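Local coordinates for protein crossover junction endodeoxyribonuclease Hjc (PDB 4TKD) that resolves Holliday junctions during genetic recombination, cutting four-way DNA with paired nicks in opposing strands as a magnesium-dependent, structure-specific homodimeric endonuclease, at residues V27-S32 against D38-I43; A45-V50 against L128-I133; E55-K60 against R68-G73; E72-F77 against G83-G88; I98-L103 against G109-D114. One frame throughout, in Å; residues are numbered along the deposited sequence.

Interaction 1. Residues V27-S32 against D38-I43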
# COMPACT_ATOMS: atom_id res chain seq x y z
N VAL C 27 -6.02 -0.96 -21.25
CA VAL C 27 -7.14 -1.78 -21.67
C VAL C 27 -8.41 -1.34 -20.95
O VAL C 27 -8.36 -0.93 -19.79
CB VAL C 27 -6.82 -3.31 -21.52
CG1 VAL C 27 -6.76 -3.75 -20.06
CG2 VAL C 27 -7.80 -4.17 -22.28
N ARG C 28 -9.55 -1.44 -21.64
CA ARG C 28 -10.86 -1.14 -21.09
C ARG C 28 -11.49 -2.45 -20.61
O ARG C 28 -11.07 -3.54 -21.01
CB ARG C 28 -11.74 -0.48 -22.15
CG ARG C 28 -11.41 1.00 -22.38
CD ARG C 28 -12.05 1.49 -23.67
NE ARG C 28 -13.07 2.51 -23.43
CZ ARG C 28 -13.09 3.72 -24.00
NH1 ARG C 28 -12.13 4.07 -24.85
NH2 ARG C 28 -14.07 4.57 -23.73
N ALA C 29 -12.50 -2.38 -19.76
CA ALA C 29 -13.13 -3.62 -19.35
C ALA C 29 -14.17 -4.01 -20.41
O ALA C 29 -14.84 -3.13 -20.95
CB ALA C 29 -13.78 -3.46 -17.99
N PRO C 30 -14.33 -5.32 -20.73
CA PRO C 30 -15.33 -5.68 -21.75
C PRO C 30 -16.78 -5.52 -21.28
O PRO C 30 -17.07 -5.64 -20.09
CB PRO C 30 -14.99 -7.14 -22.10
CG PRO C 30 -14.21 -7.66 -20.95
CD PRO C 30 -13.58 -6.50 -20.23
N ALA C 31 -17.69 -5.26 -22.24
CA ALA C 31 -19.15 -5.18 -22.03
C ALA C 31 -19.65 -6.60 -21.71
O ALA C 31 -20.70 -6.77 -21.09
CB ALA C 31 -19.82 -4.65 -23.29
N SER C 32 -18.85 -7.62 -22.11
CA SER C 32 -19.00 -9.05 -21.83
C SER C 32 -18.34 -9.37 -20.44
O SER C 32 -17.58 -10.34 -20.30
CB SER C 32 -18.35 -9.87 -22.95
OG SER C 32 -18.44 -11.26 -22.71
N ASP C 38 -17.72 -10.79 -10.05
CA ASP C 38 -16.45 -10.75 -10.75
C ASP C 38 -16.32 -9.45 -11.56
O ASP C 38 -16.00 -9.49 -12.75
CB ASP C 38 -16.19 -12.04 -11.55
CG ASP C 38 -15.52 -13.10 -10.71
OD1 ASP C 38 -16.16 -13.60 -9.75
OD2 ASP C 38 -14.33 -13.40 -10.97
N PRO C 39 -16.60 -8.26 -10.95
CA PRO C 39 -16.44 -7.04 -11.72
C PRO C 39 -14.97 -6.79 -11.98
O PRO C 39 -14.09 -7.24 -11.24
CB PRO C 39 -17.08 -5.96 -10.85
CG PRO C 39 -16.89 -6.44 -9.48
CD PRO C 39 -16.99 -7.96 -9.55
N ILE C 40 -14.73 -6.14 -13.10
CA ILE C 40 -13.41 -5.79 -13.58
C ILE C 40 -13.35 -4.28 -13.63
O ILE C 40 -14.28 -3.66 -14.17
CB ILE C 40 -13.17 -6.44 -14.99
CG1 ILE C 40 -13.09 -8.00 -14.88
CG2 ILE C 40 -11.92 -5.88 -15.70
CD1 ILE C 40 -13.26 -8.72 -16.20
N PRO C 41 -12.29 -3.64 -13.11
CA PRO C 41 -12.18 -2.16 -13.25
C PRO C 41 -12.29 -1.69 -14.72
O PRO C 41 -11.83 -2.38 -15.63
CB PRO C 41 -10.80 -1.85 -12.66
CG PRO C 41 -10.50 -3.03 -11.76
CD PRO C 41 -11.09 -4.20 -12.46
N ASP C 42 -12.96 -0.53 -14.94
CA ASP C 42 -13.21 0.08 -16.26
C ASP C 42 -11.96 0.28 -17.06
O ASP C 42 -11.99 0.07 -18.27
CB ASP C 42 -13.96 1.43 -16.14
CG ASP C 42 -15.36 1.26 -15.59
OD1 ASP C 42 -16.08 0.36 -16.07
OD2 ASP C 42 -15.74 2.02 -14.68
N ILE C 43 -10.88 0.69 -16.40
CA ILE C 43 -9.60 0.95 -17.05
C ILE C 43 -8.51 0.27 -16.27
O ILE C 43 -8.42 0.42 -15.04
CB ILE C 43 -9.32 2.47 -17.16
CG1 ILE C 43 -10.42 3.23 -17.96
CG2 ILE C 43 -7.92 2.74 -17.75
CD1 ILE C 43 -10.40 4.78 -17.76
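I40 and A29 meet because the chi1 of I40 (-67°) turns its CG2 methyl anti to its own backbone N, and that methyl lies 3.8 Å from A29 CB. A29 CB also comes down on the backbone ahead of D42, 3.2 Å from P41 O, so a single small methyl packs on both an isoleucine branch and a carbonyl oxygen.

The rest is backbone work. A29 N donates to D42 O over 2.9 Å, but the bond is bent, 136° at the hydrogen. The same oxygen takes a CA-H contact from R28 CA at 3.3 Å. A matching CA-H contact runs the other way, from I43 CA to V27 O at 3.5 Å. Together these close the non-hydrogen-bonded antiparallel pair of R28 and I43, where strand 25-28, an edge of the sheet in this chain, meets the start of strand 43-47. An extra residue is fitted in here: D42 and I43 together stand opposite I54 of the next strand, forming a classic beta bulge.

The bulge lies at the metal site, where D42, with E12 and E55, is inferred to bind magnesium. D42 N is hydrogen-bonded to E55 OE1, and D42 OD2 to the backbone N of M56. With its carbonyl tied to A29, D42 is therefore gripped on several sides, which probably fixes where its carboxylate can stand in the nuclease centre.

Interaction 2. Residues A45-V50 against L128-I133; sequences ALKNGV and LVEAKI
V50 closes a beta hairpin through the type I' turn K47-V50; it is the first residue of strand 50-58, and it packs on helix 122-133. Its chi1 of 174° puts CG1 anti to the backbone N, directed between two side chains one helical turn apart. On one of them it touches V129 CG1 at 3.6 Å; on the other it reaches I133 CD1 at 3.4 Å, closer than carbon atoms usually pack. I133 manages this with a chi1 of 90°, which holds CG1 between the backbone N and the carbonyl carbon, and its CD1 also lies 3.5 Å from V50 CG2. Both valine methyls thus share one isoleucine tip. Cut back to alanine, this position is likely to lose both methyls' grip on I133 CD1 and open a gap beside V129.

The flank of the contact is polar. K47 is extended all the way from its backbone, and E130 stretches beyond CG to meet it, yet their salt bridge is long, and K47 NZ has its hydrogen bond with K22 O. At the next helix residue, A131 O accepts from K102 NZ of the third subunit. E130 OE2, which this contact buries, lies 3.6 Å from K47 CD and 3.8 Å from K47 NZ.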
# COMPACT_ATOMS: atom_id res chain seq x y z
N ALA C 45 -4.43 0.12 -16.53
CA ALA C 45 -3.26 0.72 -17.16
C ALA C 45 -2.01 0.11 -16.55
O ALA C 45 -1.89 0.00 -15.34
CB ALA C 45 -3.28 2.22 -16.98
N LEU C 46 -1.11 -0.33 -17.42
CA LEU C 46 0.10 -1.01 -16.99
C LEU C 46 1.34 -0.36 -17.58
O LEU C 46 1.36 -0.03 -18.77
CB LEU C 46 0.07 -2.49 -17.41
CG LEU C 46 -1.23 -3.27 -17.25
CD1 LEU C 46 -1.21 -4.57 -18.10
CD2 LEU C 46 -1.55 -3.51 -15.74
N LYS C 47 2.38 -0.20 -16.77
CA LYS C 47 3.65 0.37 -17.21
C LYS C 47 4.76 -0.23 -16.40
O LYS C 47 4.86 0.03 -15.21
CB LYS C 47 3.66 1.91 -17.12
CG LYS C 47 4.84 2.53 -17.85
CD LYS C 47 4.88 4.04 -17.69
CE LYS C 47 6.12 4.59 -18.35
NZ LYS C 47 6.12 6.07 -18.38
N ASN C 48 5.59 -1.06 -17.05
CA ASN C 48 6.74 -1.72 -16.47
C ASN C 48 6.54 -2.16 -15.02
O ASN C 48 7.22 -1.68 -14.10
CB ASN C 48 8.01 -0.88 -16.67
CG ASN C 48 9.27 -1.70 -16.59
OD1 ASN C 48 9.33 -2.87 -17.03
ND2 ASN C 48 10.31 -1.10 -16.02
N GLY C 49 5.55 -3.03 -14.83
CA GLY C 49 5.21 -3.60 -13.54
C GLY C 49 4.32 -2.75 -12.65
O GLY C 49 3.95 -3.20 -11.56
N VAL C 50 3.95 -1.53 -13.09
CA VAL C 50 3.06 -0.66 -12.31
C VAL C 50 1.62 -0.83 -12.81
O VAL C 50 1.34 -0.62 -13.99
CB VAL C 50 3.51 0.84 -12.28
CG1 VAL C 50 2.48 1.73 -11.58
CG2 VAL C 50 4.91 1.00 -11.70
N LEU C 128 2.89 9.97 -8.29
CA LEU C 128 2.81 9.31 -6.99
C LEU C 128 2.84 7.80 -7.04
O LEU C 128 3.58 7.21 -6.26
CB LEU C 128 1.67 9.81 -6.10
CG LEU C 128 1.75 11.27 -5.64
CD1 LEU C 128 0.58 11.61 -4.75
CD2 LEU C 128 3.02 11.54 -4.93
N VAL C 129 2.06 7.17 -7.95
CA VAL C 129 2.06 5.70 -8.05
C VAL C 129 3.42 5.19 -8.57
O VAL C 129 3.96 4.23 -8.01
CB VAL C 129 0.84 5.13 -8.84
CG1 VAL C 129 0.88 3.61 -8.91
CG2 VAL C 129 -0.48 5.58 -8.23
N GLU C 130 3.97 5.82 -9.64
CA GLU C 130 5.27 5.40 -10.16
C GLU C 130 6.36 5.59 -9.09
O GLU C 130 7.10 4.66 -8.81
CB GLU C 130 5.65 6.16 -11.44
CG GLU C 130 5.02 5.63 -12.72
CD GLU C 130 5.33 6.45 -13.97
OE1 GLU C 130 6.33 7.21 -13.97
OE2 GLU C 130 4.57 6.33 -14.96
N ALA C 131 6.37 6.77 -8.42
CA ALA C 131 7.34 7.05 -7.35
C ALA C 131 7.23 6.07 -6.17
O ALA C 131 8.24 5.75 -5.53
CB ALA C 131 7.22 8.49 -6.89
N LYS C 132 6.04 5.51 -5.95
CA LYS C 132 5.77 4.54 -4.90
C LYS C 132 6.24 3.10 -5.21
O LYS C 132 6.84 2.49 -4.34
CB LYS C 132 4.28 4.57 -4.49
CG LYS C 132 3.88 3.57 -3.41
CD LYS C 132 2.41 3.68 -3.09
CE LYS C 132 1.81 2.39 -2.63
NZ LYS C 132 0.38 2.59 -2.27
N ILE C 133 5.89 2.53 -6.38
CA ILE C 133 6.25 1.13 -6.63
C ILE C 133 7.25 0.82 -7.76
O ILE C 133 7.81 -0.28 -7.74
CB ILE C 133 5.05 0.09 -6.56
CG1 ILE C 133 4.33 -0.14 -7.91
CG2 ILE C 133 4.08 0.32 -5.37
CD1 ILE C 133 3.67 1.03 -8.45

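Interaction 3. Residues E55-K60 against R68-G73; sequences EMKSRK and REQAEG
Q70 reaches from helix 68-81 to the ends of E55 and K57 on strand 50-58, and that one side chain carries the whole contact. Its CG stands anti to the backbone N (chi1 175°) and the chain runs straight on, so the amide arrives from the side opposite to both strand residues. Here the fit is close: Q70 NE2 is 2.8 Å from E55 OE2, although the amide and carboxylate planes are 89° apart and the angle is too poor for a hydrogen bond. Q70 OE1 lies 3.1 Å from K57 CE. K57 NZ and Q70 NE2 are also 3.1 Å apart, but both are donors and no bond joins them.

K57 curls back, bent at chi2 and again at chi4, and its NZ donates a hydrogen bond of 3.0 Å to M56 O, tilted 17° from the carbonyl plane; a long salt bridge of 3.9 Å joins K57 NZ to E55 OE2. With K57 replaced by an alanine, M56 O is likely to lose this donor and Q70 OE1 its packing on CE. E55 holds D42 N through its other oxygen, OE1.

Farther along the chain, R59 and K60 are poorly ordered, and K60 is exposed. E55-M56-K57 has the Glu-X-Lys pattern of the PD-(D/E)XK nucleases, with E55 an inferred magnesium ligand and K57 the predicted transition-state stabiliser.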
# COMPACT_ATOMS: atom_id res chain seq x y z
N GLU C 55 -12.05 2.95 -11.82
CA GLU C 55 -13.48 2.70 -11.90
C GLU C 55 -14.17 4.04 -12.16
O GLU C 55 -14.02 4.97 -11.36
CB GLU C 55 -14.02 2.01 -10.63
CG GLU C 55 -15.44 1.45 -10.80
CD GLU C 55 -15.62 0.26 -11.72
OE1 GLU C 55 -14.65 -0.19 -12.36
OE2 GLU C 55 -16.76 -0.24 -11.78
N MET C 56 -14.87 4.16 -13.31
CA MET C 56 -15.55 5.39 -13.70
C MET C 56 -16.86 5.50 -12.98
O MET C 56 -17.63 4.53 -12.95
CB MET C 56 -15.83 5.44 -15.21
CG MET C 56 -14.59 5.49 -16.10
SD MET C 56 -13.36 6.76 -15.67
CE MET C 56 -14.31 8.28 -15.89
N LYS C 57 -17.12 6.66 -12.39
CA LYS C 57 -18.38 6.90 -11.68
C LYS C 57 -18.79 8.37 -11.76
O LYS C 57 -17.93 9.24 -11.67
CB LYS C 57 -18.29 6.43 -10.21
CG LYS C 57 -18.50 4.94 -9.98
CD LYS C 57 -19.94 4.49 -10.27
CE LYS C 57 -20.05 3.00 -10.39
NZ LYS C 57 -19.50 2.49 -11.67
N SER C 58 -20.10 8.63 -11.91
CA SER C 58 -20.64 9.98 -11.99
C SER C 58 -20.97 10.60 -10.62
O SER C 58 -21.29 9.87 -9.67
CB SER C 58 -21.87 10.00 -12.89
OG SER C 58 -22.91 9.19 -12.37
N ARG C 59 -20.87 11.95 -10.54
CA ARG C 59 -21.21 12.75 -9.36
C ARG C 59 -22.72 13.01 -9.39
O ARG C 59 -23.23 13.58 -10.36
CB ARG C 59 -20.45 14.09 -9.36
CG ARG C 59 -19.17 14.04 -8.55
CD ARG C 59 -19.16 15.08 -7.44
NE ARG C 59 -17.84 15.15 -6.80
CZ ARG C 59 -17.51 14.52 -5.68
NH1 ARG C 59 -18.40 13.77 -5.04
NH2 ARG C 59 -16.28 14.64 -5.19
N LYS C 60 -23.45 12.52 -8.37
CA LYS C 60 -24.90 12.61 -8.28
C LYS C 60 -25.36 13.27 -6.99
O LYS C 60 -25.20 12.70 -5.90
CB LYS C 60 -25.55 11.22 -8.43
CG LYS C 60 -25.42 10.61 -9.83
CD LYS C 60 -25.73 9.13 -9.80
CE LYS C 60 -26.00 8.57 -11.18
NZ LYS C 60 -26.33 7.12 -11.12
N ARG C 68 -22.19 -2.06 -3.03
CA ARG C 68 -21.46 -3.10 -2.31
C ARG C 68 -20.80 -4.20 -3.17
O ARG C 68 -19.60 -4.41 -3.04
CB ARG C 68 -22.38 -3.72 -1.24
CG ARG C 68 -21.82 -4.99 -0.56
CD ARG C 68 -22.73 -5.48 0.53
NE ARG C 68 -23.83 -6.27 -0.04
CZ ARG C 68 -25.06 -5.82 -0.22
NH1 ARG C 68 -25.40 -4.59 0.17
NH2 ARG C 68 -25.98 -6.59 -0.79
N GLU C 69 -21.58 -4.90 -4.01
CA GLU C 69 -21.07 -6.01 -4.81
C GLU C 69 -20.06 -5.56 -5.85
O GLU C 69 -19.04 -6.23 -5.99
CB GLU C 69 -22.25 -6.80 -5.44
CG GLU C 69 -23.44 -7.05 -4.50
CD GLU C 69 -24.61 -6.06 -4.52
OE1 GLU C 69 -25.76 -6.52 -4.67
OE2 GLU C 69 -24.38 -4.84 -4.32
N GLN C 70 -20.28 -4.38 -6.49
CA GLN C 70 -19.32 -3.80 -7.44
C GLN C 70 -18.04 -3.39 -6.69
O GLN C 70 -16.96 -3.77 -7.12
CB GLN C 70 -19.93 -2.59 -8.16
CG GLN C 70 -18.95 -1.85 -9.07
CD GLN C 70 -19.57 -0.66 -9.74
OE1 GLN C 70 -20.15 0.22 -9.10
NE2 GLN C 70 -19.40 -0.56 -11.03
N ALA C 71 -18.18 -2.66 -5.58
CA ALA C 71 -17.06 -2.20 -4.76
C ALA C 71 -16.22 -3.37 -4.29
O ALA C 71 -15.01 -3.36 -4.51
CB ALA C 71 -17.57 -1.42 -3.57
N GLU C 72 -16.85 -4.41 -3.68
CA GLU C 72 -16.15 -5.59 -3.17
C GLU C 72 -15.32 -6.31 -4.22
O GLU C 72 -14.15 -6.61 -3.96
CB GLU C 72 -17.11 -6.56 -2.43
CG GLU C 72 -17.47 -6.04 -1.03
CD GLU C 72 -18.63 -6.72 -0.33
OE1 GLU C 72 -19.18 -7.70 -0.89
OE2 GLU C 72 -19.00 -6.27 0.77
N GLY C 73 -15.90 -6.48 -5.42
CA GLY C 73 -15.24 -7.12 -6.54
C GLY C 73 -14.05 -6.35 -7.07
O GLY C 73 -13.02 -6.96 -7.33

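Interaction 4. Residues E72-F77 against G83-G88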
# COMPACT_ATOMS: atom_id res chain seq x y z
N GLU C 72 -16.85 -4.41 -3.68
CA GLU C 72 -16.15 -5.59 -3.17
C GLU C 72 -15.32 -6.31 -4.22
O GLU C 72 -14.15 -6.61 -3.96
CB GLU C 72 -17.11 -6.56 -2.43
CG GLU C 72 -17.47 -6.04 -1.03
CD GLU C 72 -18.63 -6.72 -0.33
OE1 GLU C 72 -19.18 -7.70 -0.89
OE2 GLU C 72 -19.00 -6.27 0.77
N GLY C 73 -15.90 -6.48 -5.42
CA GLY C 73 -15.24 -7.12 -6.54
C GLY C 73 -14.05 -6.35 -7.07
O GLY C 73 -13.02 -6.96 -7.33
N ILE C 74 -14.16 -5.00 -7.20
CA ILE C 74 -13.04 -4.18 -7.68
C ILE C 74 -11.92 -4.10 -6.63
O ILE C 74 -10.76 -4.06 -7.01
CB ILE C 74 -13.41 -2.83 -8.36
CG1 ILE C 74 -14.17 -1.89 -7.40
CG2 ILE C 74 -14.15 -3.07 -9.68
CD1 ILE C 74 -14.27 -0.45 -7.79
N ILE C 75 -12.30 -4.11 -5.31
CA ILE C 75 -11.36 -4.07 -4.18
C ILE C 75 -10.53 -5.37 -4.23
O ILE C 75 -9.31 -5.36 -4.03
CB ILE C 75 -12.14 -3.90 -2.82
CG1 ILE C 75 -12.60 -2.44 -2.60
CG2 ILE C 75 -11.29 -4.37 -1.62
CD1 ILE C 75 -13.75 -2.28 -1.59
N GLU C 76 -11.21 -6.48 -4.48
CA GLU C 76 -10.62 -7.81 -4.53
C GLU C 76 -9.67 -7.97 -5.74
O GLU C 76 -8.57 -8.51 -5.61
CB GLU C 76 -11.73 -8.88 -4.55
CG GLU C 76 -12.20 -9.42 -3.20
CD GLU C 76 -11.13 -9.92 -2.26
OE1 GLU C 76 -10.66 -9.08 -1.46
OE2 GLU C 76 -10.89 -11.14 -2.18
N PHE C 77 -10.08 -7.46 -6.91
CA PHE C 77 -9.25 -7.46 -8.13
C PHE C 77 -7.97 -6.65 -7.83
O PHE C 77 -6.88 -7.15 -8.10
CB PHE C 77 -10.04 -6.80 -9.29
CG PHE C 77 -9.45 -6.92 -10.68
CD1 PHE C 77 -8.45 -6.04 -11.11
CD2 PHE C 77 -9.91 -7.89 -11.57
CE1 PHE C 77 -7.91 -6.15 -12.39
CE2 PHE C 77 -9.36 -8.00 -12.85
CZ PHE C 77 -8.37 -7.12 -13.26
N GLY C 83 -2.42 -3.89 -7.60
CA GLY C 83 -2.61 -2.61 -8.27
C GLY C 83 -3.18 -1.51 -7.39
O GLY C 83 -3.66 -1.77 -6.28
N SER C 84 -3.11 -0.27 -7.88
CA SER C 84 -3.63 0.88 -7.14
C SER C 84 -5.00 1.22 -7.74
O SER C 84 -5.10 1.41 -8.95
CB SER C 84 -2.67 2.05 -7.24
OG SER C 84 -1.41 1.72 -6.68
N LEU C 85 -6.06 1.20 -6.89
CA LEU C 85 -7.44 1.43 -7.28
C LEU C 85 -7.89 2.86 -7.04
O LEU C 85 -7.68 3.42 -5.97
CB LEU C 85 -8.39 0.42 -6.60
CG LEU C 85 -9.89 0.45 -6.99
CD1 LEU C 85 -10.11 0.13 -8.47
CD2 LEU C 85 -10.70 -0.49 -6.13
N PHE C 86 -8.52 3.46 -8.06
CA PHE C 86 -9.02 4.82 -8.02
C PHE C 86 -10.39 4.91 -8.64
O PHE C 86 -10.74 4.16 -9.55
CB PHE C 86 -8.08 5.76 -8.80
CG PHE C 86 -6.66 5.78 -8.34
CD1 PHE C 86 -5.73 4.87 -8.86
CD2 PHE C 86 -6.22 6.71 -7.40
CE1 PHE C 86 -4.41 4.90 -8.44
CE2 PHE C 86 -4.90 6.73 -6.97
CZ PHE C 86 -4.01 5.83 -7.49
N LEU C 87 -11.15 5.90 -8.17
CA LEU C 87 -12.44 6.24 -8.73
C LEU C 87 -12.19 7.42 -9.66
O LEU C 87 -11.63 8.44 -9.24
CB LEU C 87 -13.42 6.59 -7.61
CG LEU C 87 -14.94 6.36 -7.77
CD1 LEU C 87 -15.29 4.93 -8.18
CD2 LEU C 87 -15.62 6.60 -6.44
N GLY C 88 -12.51 7.23 -10.95
CA GLY C 88 -12.37 8.26 -11.97
C GLY C 88 -13.67 9.02 -12.02
O GLY C 88 -14.71 8.42 -12.32
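Helix 68-81 packs on the central sheet, here at L85 of strand 84-90, whose CD2 methyl nestles against the helix backbone. That methyl lies over the face of the peptide link between I74 and I75, 3.7 Å from I74 O and 4.0 Å from I75 N. Two torsions bring it there: CG is anti to the backbone N (chi1 -176°), and chi2 of 63° then points CD2 into the helix.

The side chain of I74 crosses that of L85 at about a right angle. Its CG1 sits between the backbone N and the carbonyl carbon (chi1 61°), and CD1 at its end is 3.9 Å from L85 CD2. Strands 50-58 and 84-90 are parallel neighbours joined through this helix, a beta-alpha-beta crossover, with the short strand 64-66 inserted in the connection. L85 is thus where the returning strand meets the helix that led to it. I75 contributes less: its CB points off the strand, and CG1 only grazes L85 CD2 at 4.5 Å. F100 touches all three side chains, while I74 also packs on E55 of the inferred metal site. Another residue of the helix, F77, packs on P41 and on V26 of the second subunit.

Interaction 5. Residues I98-L103 against G109-D114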
# COMPACT_ATOMS: atom_id res chain seq x y z
N ILE C 98 -10.02 9.65 -7.31
CA ILE C 98 -10.13 9.44 -5.87
C ILE C 98 -9.56 8.08 -5.48
O ILE C 98 -10.10 7.07 -5.93
CB ILE C 98 -11.58 9.67 -5.36
CG1 ILE C 98 -12.01 11.13 -5.61
CG2 ILE C 98 -11.72 9.30 -3.87
CD1 ILE C 98 -13.53 11.36 -5.71
N PRO C 99 -8.49 8.03 -4.64
CA PRO C 99 -7.98 6.71 -4.18
C PRO C 99 -9.11 5.97 -3.47
O PRO C 99 -9.82 6.57 -2.66
CB PRO C 99 -6.85 7.06 -3.22
CG PRO C 99 -6.48 8.48 -3.56
CD PRO C 99 -7.77 9.13 -3.98
N PHE C 100 -9.33 4.69 -3.84
CA PHE C 100 -10.42 3.91 -3.29
C PHE C 100 -10.50 3.86 -1.77
O PHE C 100 -11.61 3.77 -1.24
CB PHE C 100 -10.47 2.51 -3.89
CG PHE C 100 -11.89 2.09 -4.16
CD1 PHE C 100 -12.58 2.58 -5.26
CD2 PHE C 100 -12.54 1.20 -3.31
CE1 PHE C 100 -13.90 2.19 -5.51
CE2 PHE C 100 -13.86 0.80 -3.56
CZ PHE C 100 -14.53 1.30 -4.65
N GLU C 101 -9.34 3.95 -1.10
CA GLU C 101 -9.20 3.95 0.37
C GLU C 101 -9.79 5.19 1.05
O GLU C 101 -10.03 5.14 2.25
CB GLU C 101 -7.75 3.73 0.84
CG GLU C 101 -6.69 4.38 -0.03
CD GLU C 101 -6.17 3.42 -1.07
OE1 GLU C 101 -6.79 3.36 -2.15
OE2 GLU C 101 -5.24 2.64 -0.77
N LYS C 102 -10.07 6.27 0.28
CA LYS C 102 -10.68 7.50 0.79
C LYS C 102 -12.19 7.33 0.91
O LYS C 102 -12.82 8.10 1.64
CB LYS C 102 -10.36 8.69 -0.13
CG LYS C 102 -8.87 8.94 -0.37
CD LYS C 102 -8.28 10.02 0.52
CE LYS C 102 -8.39 11.41 -0.09
NZ LYS C 102 -7.40 12.35 0.50
N LEU C 103 -12.79 6.33 0.20
CA LEU C 103 -14.23 6.13 0.27
C LEU C 103 -14.62 5.55 1.63
O LEU C 103 -13.85 4.78 2.21
CB LEU C 103 -14.79 5.21 -0.85
CG LEU C 103 -14.44 5.44 -2.33
CD1 LEU C 103 -15.43 4.71 -3.21
CD2 LEU C 103 -14.43 6.90 -2.70
N GLY C 109 -22.80 -1.59 3.35
CA GLY C 109 -21.60 -2.03 2.65
C GLY C 109 -21.31 -1.29 1.35
O GLY C 109 -20.37 -1.64 0.64
N ASN C 110 -22.11 -0.25 1.03
CA ASN C 110 -21.86 0.57 -0.15
C ASN C 110 -20.73 1.52 0.17
O ASN C 110 -20.36 1.67 1.33
CB ASN C 110 -23.10 1.34 -0.60
CG ASN C 110 -24.30 0.49 -0.91
OD1 ASN C 110 -24.23 -0.53 -1.62
ND2 ASN C 110 -25.44 0.91 -0.40
N TYR C 111 -20.17 2.13 -0.85
CA TYR C 111 -19.05 3.04 -0.71
C TYR C 111 -19.38 4.41 -1.25
O TYR C 111 -19.97 4.53 -2.32
CB TYR C 111 -17.79 2.45 -1.38
CG TYR C 111 -17.15 1.36 -0.56
CD1 TYR C 111 -17.71 0.08 -0.50
CD2 TYR C 111 -16.01 1.60 0.20
CE1 TYR C 111 -17.14 -0.93 0.26
CE2 TYR C 111 -15.43 0.60 0.97
CZ TYR C 111 -16.00 -0.67 1.00
OH TYR C 111 -15.41 -1.66 1.75
N VAL C 112 -18.98 5.44 -0.47
CA VAL C 112 -19.22 6.83 -0.79
C VAL C 112 -18.01 7.66 -0.77
O VAL C 112 -17.19 7.54 0.13
CB VAL C 112 -20.32 7.55 0.01
CG1 VAL C 112 -21.52 7.85 -0.86
CG2 VAL C 112 -20.70 6.81 1.29
N ALA C 113 -17.96 8.57 -1.73
CA ALA C 113 -16.99 9.63 -1.87
C ALA C 113 -17.77 10.85 -1.47
O ALA C 113 -18.83 11.12 -2.05
CB ALA C 113 -16.54 9.76 -3.33
N ASP C 114 -17.30 11.55 -0.44
CA ASP C 114 -17.89 12.79 0.07
C ASP C 114 -17.46 13.97 -0.84
O ASP C 114 -16.80 13.74 -1.86
CB ASP C 114 -17.43 13.03 1.53
CG ASP C 114 -18.43 12.61 2.61
OD1 ASP C 114 -18.84 11.43 2.61
OD2 ASP C 114 -18.72 13.44 3.49
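L103 is the bump of this contact, and Y111 with A113 form the hollow that takes it, at the opening of the hairpin made by strands 104-105 and 111-113 in a small three-stranded antiparallel sheet. Its two methyls fork across the facing strand. CD2 lands on A113 CB at 3.6 Å, and CD1 fits against Y111 CB at 3.7 Å, so the leucine bridges two residues whose neighbour, V112, turns its own side chain away. A chi1 of -50°, with CG anti to the carbonyl carbon, sets the fork in place.

The tyrosine ring is met from beside: L103 CB lies in its plane, at the edge, 4.0 Å from Y111 CD2. The phenylalanine offers the opposite kind of surface. L103 CD1 sits 3.7 Å above the F100 ring, offset toward its rim, so the methyl that touches Y111 CB also rests over the face of F100. The two rings themselves meet obliquely, centroids 5.9 Å apart and planes at 34°.

At the other end I98 adds a looser touch, its CD1 4.2 Å from A113 CB. Helix 68-81 meets the tyrosine through A71 and I75, while L87 and V66 pack on L103. The contact thus joins the edge strand of the central sheet to the small sheet. Where the two backbones come together, L103 CA lies 3.3 Å from V112 O, a CA-H contact with an angle of 127° at the hydrogen.

Overall arrangement
Interactions 1, 3, 4 and 5 follow one another along the chain, while interaction 2 spans 3, 4 and 5 by joining an early hairpin to the last helix. All five reach the mixed sheet. Interactions 3 and 4 share helix 68-81 and have centres 9 Å apart; the centre of interaction 5 lies 9 to 10 Å from both. Interaction 1 meets 3 where D42, beside strand 43-47, joins E55 of strand 50-58 and nearby E12 in the inferred metal site. The centres of interactions 2 and 3 are about 23 Å apart, on opposite sides of the chain's centre. Interactions 1, 2 and 4 touch the second subunit, 2 and 5 the third.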